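Local coordinates for protein BAG family molecular chaperone regulator 3 (Arabidopsis thaliana, PDB 4HWF) that acts, through its BAG domain, as a co-chaperone that binds the ATPase domain of HSP70/HSC70 chaperones and probably regulates programmed cell death and stress responses, at residues S4-D9 / D54-D59; Q49-D54 / K63-M68. All blocks are in the same frame, centred on the assembly; numbering follows the deposited sequence.

How the interactions relate
The two contacts lie on one side of the centre of this three-helix bundle, the BAG domain, with their own centres about 10 Å apart. Both draw on the C-terminal part of helix 36-57: interaction 1 joins it to the start of helix 3-29, and interaction 2 joins it to the start of helix 62-86. Along the chain their segments alternate, in the order 4-9, 49-54, 54-59 and 63-68, and Asp54 belongs to both. The contacts also touch directly, since Ala58 CB packs 3.5 Å from Met65 CG and Ile57 CG2 3.8 Å from Met68 SD. At this end of the bundle the middle helix thus packs against both of its partners.

Interaction 1 (S4-D9 / D54-D59); sequences SKSISD and DAIIAD
Ile7 and Ile56 mark the nearest backbone approach of helical segment 4-9 to segment 54-59, their CA atoms 7.8 Å apart, a spacing that side chains rather than main chains must bridge. Ile56 supplies both branches of the bridge. With chi1 at -72°, its CG1 stands beside the backbone N and its CG2 anti to it; CG2 meets the CG1 arm of Ile7. The two side chains meet at a slant, the Ile56 CG2 methyl touching both Ile7 CG1, at 3.9 Å, and Ile7 CD1, at 4.0 Å. The other branch of Ile56 reaches out through CG1 to CD1, which presses on the methylene of Ser6: Ile56 CD1 and Ser6 CB are 3.5 Å apart, tighter than usual for two carbons. Ser6 thus contributes its carbon to this apolar contact, while its OG makes a weak hydrogen bond to Ser2 O one turn earlier. Beyond Ile56 the helix soon ends, and Asp59, at positive phi, closes it in a Schellman motif with Asp59 N bonded to Ile56 O at 3.1 Å. This small contact lies at the surface of the BAG three-helix bundle. Ile56 also touches Ala3 and Ile10 of helix 3-29, whereas Ile57 and Ala58 pack against helix 62-86.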
loop_
_atom_site.group_PDB
_atom_site.type_symbol
_atom_site.label_atom_id
_atom_site.label_comp_id
_atom_site.label_asym_id
_atom_site.label_seq_id
_atom_site.Cartn_x
_atom_site.Cartn_y
_atom_site.Cartn_z
ATOM N N SER A 4 -1.407 -12.124 16.520
ATOM C CA SER A 4 -0.893 -10.901 17.108
ATOM C C SER A 4 0.546 -10.612 16.672
ATOM O O SER A 4 0.863 -9.505 16.247
ATOM C CB SER A 4 -0.955 -10.992 18.633
ATOM O OG SER A 4 -1.132 -9.706 19.160
ATOM N N LYS A 5 1.415 -11.607 16.795
ATOM C CA LYS A 5 2.806 -11.448 16.380
ATOM C C LYS A 5 2.929 -11.278 14.868
ATOM O O LYS A 5 3.792 -10.552 14.391
ATOM C CB LYS A 5 3.655 -12.626 16.864
ATOM C CG LYS A 5 4.104 -12.487 18.314
ATOM C CD LYS A 5 3.769 -13.721 19.151
ATOM C CE LYS A 5 4.810 -14.823 18.985
ATOM N NZ LYS A 5 4.510 -16.015 19.841
ATOM N N SER A 6 2.064 -11.949 14.114
ATOM C CA SER A 6 2.072 -11.772 12.667
ATOM C C SER A 6 1.739 -10.338 12.311
ATOM O O SER A 6 2.403 -9.743 11.476
ATOM C CB SER A 6 1.100 -12.726 11.979
ATOM O OG SER A 6 1.535 -14.061 12.109
ATOM N N ILE A 7 0.719 -9.772 12.952
ATOM C CA ILE A 7 0.367 -8.382 12.676
ATOM C C ILE A 7 1.510 -7.431 13.035
ATOM O O ILE A 7 1.804 -6.495 12.290
ATOM C CB ILE A 7 -0.938 -7.954 13.375
ATOM C CG1 ILE A 7 -2.124 -8.740 12.802
ATOM C CG2 ILE A 7 -1.169 -6.453 13.205
ATOM C CD1 ILE A 7 -3.439 -8.478 13.515
ATOM N N SER A 8 2.157 -7.681 14.169
ATOM C CA SER A 8 3.344 -6.920 14.558
ATOM C C SER A 8 4.426 -6.924 13.491
ATOM O O SER A 8 4.986 -5.882 13.166
ATOM C CB SER A 8 3.943 -7.477 15.849
ATOM O OG SER A 8 3.244 -6.997 16.973
ATOM N N ASP A 9 4.740 -8.107 12.972
ATOM C CA ASP A 9 5.788 -8.243 11.964
ATOM C C ASP A 9 5.424 -7.477 10.698
ATOM O O ASP A 9 6.273 -6.872 10.056
ATOM C CB ASP A 9 6.029 -9.717 11.636
ATOM C CG ASP A 9 6.480 -10.521 12.850
ATOM O OD1 ASP A 9 6.947 -9.906 13.838
ATOM O OD2 ASP A 9 6.373 -11.774 12.816
ATOM N N ASP A 54 -4.728 -8.817 5.480
ATOM C CA ASP A 54 -6.120 -9.152 5.195
ATOM C C ASP A 54 -6.440 -10.615 5.466
ATOM O O ASP A 54 -7.506 -10.930 5.999
ATOM C CB ASP A 54 -6.496 -8.777 3.762
ATOM C CG ASP A 54 -6.701 -7.276 3.589
ATOM O OD1 ASP A 54 -6.753 -6.566 4.626
ATOM O OD2 ASP A 54 -6.807 -6.815 2.425
ATOM N N ALA A 55 -5.517 -11.504 5.107
ATOM C CA ALA A 55 -5.711 -12.935 5.347
ATOM C C ALA A 55 -5.831 -13.214 6.860
ATOM O O ALA A 55 -6.597 -14.086 7.298
ATOM C CB ALA A 55 -4.552 -13.736 4.732
ATOM N N ILE A 56 -5.073 -12.470 7.655
ATOM C CA ILE A 56 -5.165 -12.586 9.112
ATOM C C ILE A 56 -6.493 -12.021 9.635
ATOM O O ILE A 56 -7.215 -12.675 10.393
ATOM C CB ILE A 56 -3.955 -11.884 9.810
ATOM C CG1 ILE A 56 -2.670 -12.692 9.594
ATOM C CG2 ILE A 56 -4.225 -11.685 11.296
ATOM C CD1 ILE A 56 -1.400 -11.868 9.757
ATOM N N ILE A 57 -6.822 -10.817 9.215
ATOM C CA ILE A 57 -8.057 -10.174 9.643
ATOM C C ILE A 57 -9.287 -11.028 9.299
ATOM O O ILE A 57 -10.170 -11.239 10.145
ATOM C CB ILE A 57 -8.188 -8.783 9.016
ATOM C CG1 ILE A 57 -7.124 -7.829 9.591
ATOM C CG2 ILE A 57 -9.595 -8.216 9.211
ATOM C CD1 ILE A 57 -6.978 -6.549 8.772
ATOM N N ALA A 58 -9.331 -11.531 8.065
ATOM C CA ALA A 58 -10.484 -12.305 7.596
ATOM C C ALA A 58 -10.418 -13.787 7.960
ATOM O O ALA A 58 -11.322 -14.555 7.629
ATOM C CB ALA A 58 -10.660 -12.125 6.091
ATOM N N ASP A 59 -9.352 -14.187 8.643
ATOM C CA ASP A 59 -9.097 -15.601 8.909
ATOM C C ASP A 59 -9.249 -16.422 7.609
ATOM O O ASP A 59 -9.839 -17.510 7.602
ATOM C CB ASP A 59 -10.027 -16.128 10.011
ATOM C CG ASP A 59 -9.531 -17.428 10.632
ATOM O OD1 ASP A 59 -8.304 -17.682 10.624
ATOM O OD2 ASP A 59 -10.376 -18.191 11.150
#

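Interaction 2 (Q49-D54 / K63-M68); sequences QLLRLD and KLMRKM
Helical segments 49-54 and 63-68 cross at a steep angle, their N-to-C directions 128° apart, nearer antiparallel than parallel, and their axes 10.6 Å from each other at closest approach; the CA atoms of Asp54 and Met65 come within 5.9 Å. Two methionines, one turn apart on helix 62-86, fill the interval. The chain of Met65 leaves with CG anti to the carbonyl carbon (chi1 -60°), and its bend at chi3 delivers the terminal methyl to Leu51. There Met65 CE lies 4.0 Å from Leu51 CD1, the two side chains crossing at about a right angle, and it also approaches the main-chain carbonyl oxygen of Leu51. Nearer its root, Met65 CG rests 3.8 Å from Asp54 O. The contact joins two successive helices of the BAG domain, a three-helix bundle, and the short connection after helix 36-57 brings this pair together: Ala58 within it, like Ala55 on the helix, touches Met65. An alanine in place of Met65 would probably leave Leu51 CD1 without this methyl against it and open a gap beside the end of helix 36-57. One turn further on, Met68 runs alongside Asp54 in the opposite direction, and a bend at chi3 of 25°, off the usual staggered values, brings its CE to the carboxylate. The approach is close: Met68 CE is 3.1 Å from Asp54 OD1 and 3.4 Å from Asp54 CG, with Asp54 CB also near. The methyl carbon, not the sulfur, lies against the OD1 side of the buried carboxylate. The charge of Asp54 is met by Arg72 of helix 62-86, whose NH1 forms a salt bridge with Asp54 OD2, while Met68 also packs on Ile57 of helix 36-57.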
loop_
_atom_site.group_PDB
_atom_site.type_symbol
_atom_site.label_atom_id
_atom_site.label_comp_id
_atom_site.label_asym_id
_atom_site.label_seq_id
_atom_site.Cartn_x
_atom_site.Cartn_y
_atom_site.Cartn_z
ATOM N N GLN A 49 2.293 -7.359 1.699
ATOM C CA GLN A 49 2.049 -7.165 3.125
ATOM C C GLN A 49 0.558 -6.945 3.381
ATOM O O GLN A 49 0.015 -7.436 4.361
ATOM C CB GLN A 49 2.858 -5.962 3.649
ATOM C CG GLN A 49 4.365 -6.181 3.605
ATOM C CD GLN A 49 4.769 -7.439 4.327
ATOM O OE1 GLN A 49 4.351 -7.671 5.454
ATOM N NE2 GLN A 49 5.566 -8.281 3.670
ATOM N N LEU A 50 -0.086 -6.203 2.492
ATOM C CA LEU A 50 -1.514 -5.911 2.618
ATOM C C LEU A 50 -2.324 -7.195 2.549
ATOM O O LEU A 50 -3.253 -7.403 3.326
ATOM C CB LEU A 50 -1.959 -4.968 1.505
ATOM C CG LEU A 50 -3.430 -4.540 1.557
ATOM C CD1 LEU A 50 -3.743 -3.767 2.847
ATOM C CD2 LEU A 50 -3.782 -3.702 0.339
ATOM N N LEU A 51 -1.957 -8.072 1.621
ATOM C CA LEU A 51 -2.651 -9.348 1.483
ATOM C C LEU A 51 -2.442 -10.236 2.700
ATOM O O LEU A 51 -3.384 -10.879 3.161
ATOM C CB LEU A 51 -2.210 -10.057 0.198
ATOM C CG LEU A 51 -3.148 -11.027 -0.513
ATOM C CD1 LEU A 51 -4.520 -10.430 -0.824
ATOM C CD2 LEU A 51 -2.458 -11.509 -1.804
ATOM N N ARG A 52 -1.218 -10.297 3.225
ATOM C CA ARG A 52 -0.980 -11.069 4.447
ATOM C C ARG A 52 -1.835 -10.558 5.602
ATOM O O ARG A 52 -2.350 -11.339 6.397
ATOM C CB ARG A 52 0.486 -11.022 4.882
ATOM C CG ARG A 52 1.423 -11.802 4.020
ATOM C CD ARG A 52 2.856 -11.646 4.523
ATOM N NE ARG A 52 2.930 -11.539 5.984
ATOM C CZ ARG A 52 3.126 -12.564 6.811
ATOM N NH1 ARG A 52 3.256 -13.799 6.330
ATOM N NH2 ARG A 52 3.199 -12.356 8.127
ATOM N N LEU A 53 -1.957 -9.243 5.701
ATOM C CA LEU A 53 -2.706 -8.624 6.798
ATOM C C LEU A 53 -4.187 -8.990 6.681
ATOM O O LEU A 53 -4.812 -9.423 7.649
ATOM C CB LEU A 53 -2.539 -7.101 6.755
ATOM C CG LEU A 53 -3.244 -6.315 7.870
ATOM C CD1 LEU A 53 -2.775 -6.786 9.260
ATOM C CD2 LEU A 53 -3.054 -4.813 7.700
ATOM N N ASP A 54 -4.728 -8.817 5.480
ATOM C CA ASP A 54 -6.120 -9.152 5.195
ATOM C C ASP A 54 -6.440 -10.615 5.466
ATOM O O ASP A 54 -7.506 -10.930 5.999
ATOM C CB ASP A 54 -6.496 -8.777 3.762
ATOM C CG ASP A 54 -6.701 -7.276 3.589
ATOM O OD1 ASP A 54 -6.753 -6.566 4.626
ATOM O OD2 ASP A 54 -6.807 -6.815 2.425
ATOM N N LYS A 63 -13.967 -13.992 0.464
ATOM C CA LYS A 63 -15.049 -13.045 0.235
ATOM C C LYS A 63 -14.899 -11.808 1.119
ATOM O O LYS A 63 -15.048 -10.700 0.623
ATOM C CB LYS A 63 -16.422 -13.689 0.423
ATOM C CG LYS A 63 -16.820 -14.618 -0.721
ATOM C CD LYS A 63 -18.176 -15.262 -0.450
ATOM C CE LYS A 63 -18.554 -16.266 -1.535
ATOM N NZ LYS A 63 -19.838 -16.978 -1.213
ATOM N N LEU A 64 -14.610 -11.996 2.410
ATOM C CA LEU A 64 -14.361 -10.857 3.304
ATOM C C LEU A 64 -13.152 -10.056 2.821
ATOM O O LEU A 64 -13.181 -8.827 2.831
ATOM C CB LEU A 64 -14.148 -11.299 4.761
ATOM C CG LEU A 64 -15.312 -11.993 5.467
ATOM C CD1 LEU A 64 -14.930 -12.379 6.888
ATOM C CD2 LEU A 64 -16.554 -11.104 5.458
ATOM N N MET A 65 -12.094 -10.754 2.394
ATOM C CA MET A 65 -10.874 -10.096 1.916
ATOM C C MET A 65 -11.130 -9.175 0.723
ATOM O O MET A 65 -10.727 -8.010 0.721
ATOM C CB MET A 65 -9.758 -11.115 1.606
ATOM C CG MET A 65 -9.343 -11.958 2.808
ATOM S SD MET A 65 -8.203 -13.361 2.429
ATOM C CE MET A 65 -6.795 -12.447 1.795
ATOM N N ARG A 66 -11.817 -9.682 -0.290
ATOM C CA ARG A 66 -12.135 -8.858 -1.437
ATOM C C ARG A 66 -12.992 -7.664 -1.026
ATOM O O ARG A 66 -12.793 -6.553 -1.508
ATOM C CB ARG A 66 -12.864 -9.662 -2.507
ATOM C CG ARG A 66 -13.277 -8.799 -3.685
ATOM C CD ARG A 66 -13.523 -9.625 -4.935
ATOM N NE ARG A 66 -13.618 -8.774 -6.118
ATOM C CZ ARG A 66 -13.646 -9.231 -7.368
ATOM N NH1 ARG A 66 -13.585 -10.541 -7.602
ATOM N NH2 ARG A 66 -13.732 -8.375 -8.383
ATOM N N LYS A 67 -13.933 -7.905 -0.124
ATOM C CA LYS A 67 -14.830 -6.860 0.366
ATOM C C LYS A 67 -14.077 -5.744 1.115
ATOM O O LYS A 67 -14.317 -4.570 0.878
ATOM C CB LYS A 67 -15.892 -7.489 1.266
ATOM C CG LYS A 67 -16.937 -6.529 1.804
ATOM C CD LYS A 67 -17.924 -7.277 2.703
ATOM C CE LYS A 67 -19.045 -6.367 3.199
ATOM N NZ LYS A 67 -20.001 -7.114 4.079
ATOM N N MET A 68 -13.185 -6.124 2.027
ATOM C CA MET A 68 -12.355 -5.159 2.749
ATOM C C MET A 68 -11.538 -4.299 1.775
ATOM O O MET A 68 -11.433 -3.084 1.949
ATOM C CB MET A 68 -11.428 -5.874 3.753
ATOM C CG MET A 68 -12.137 -6.466 4.987
ATOM S SD MET A 68 -11.219 -7.831 5.812
ATOM C CE MET A 68 -9.652 -7.377 5.298
#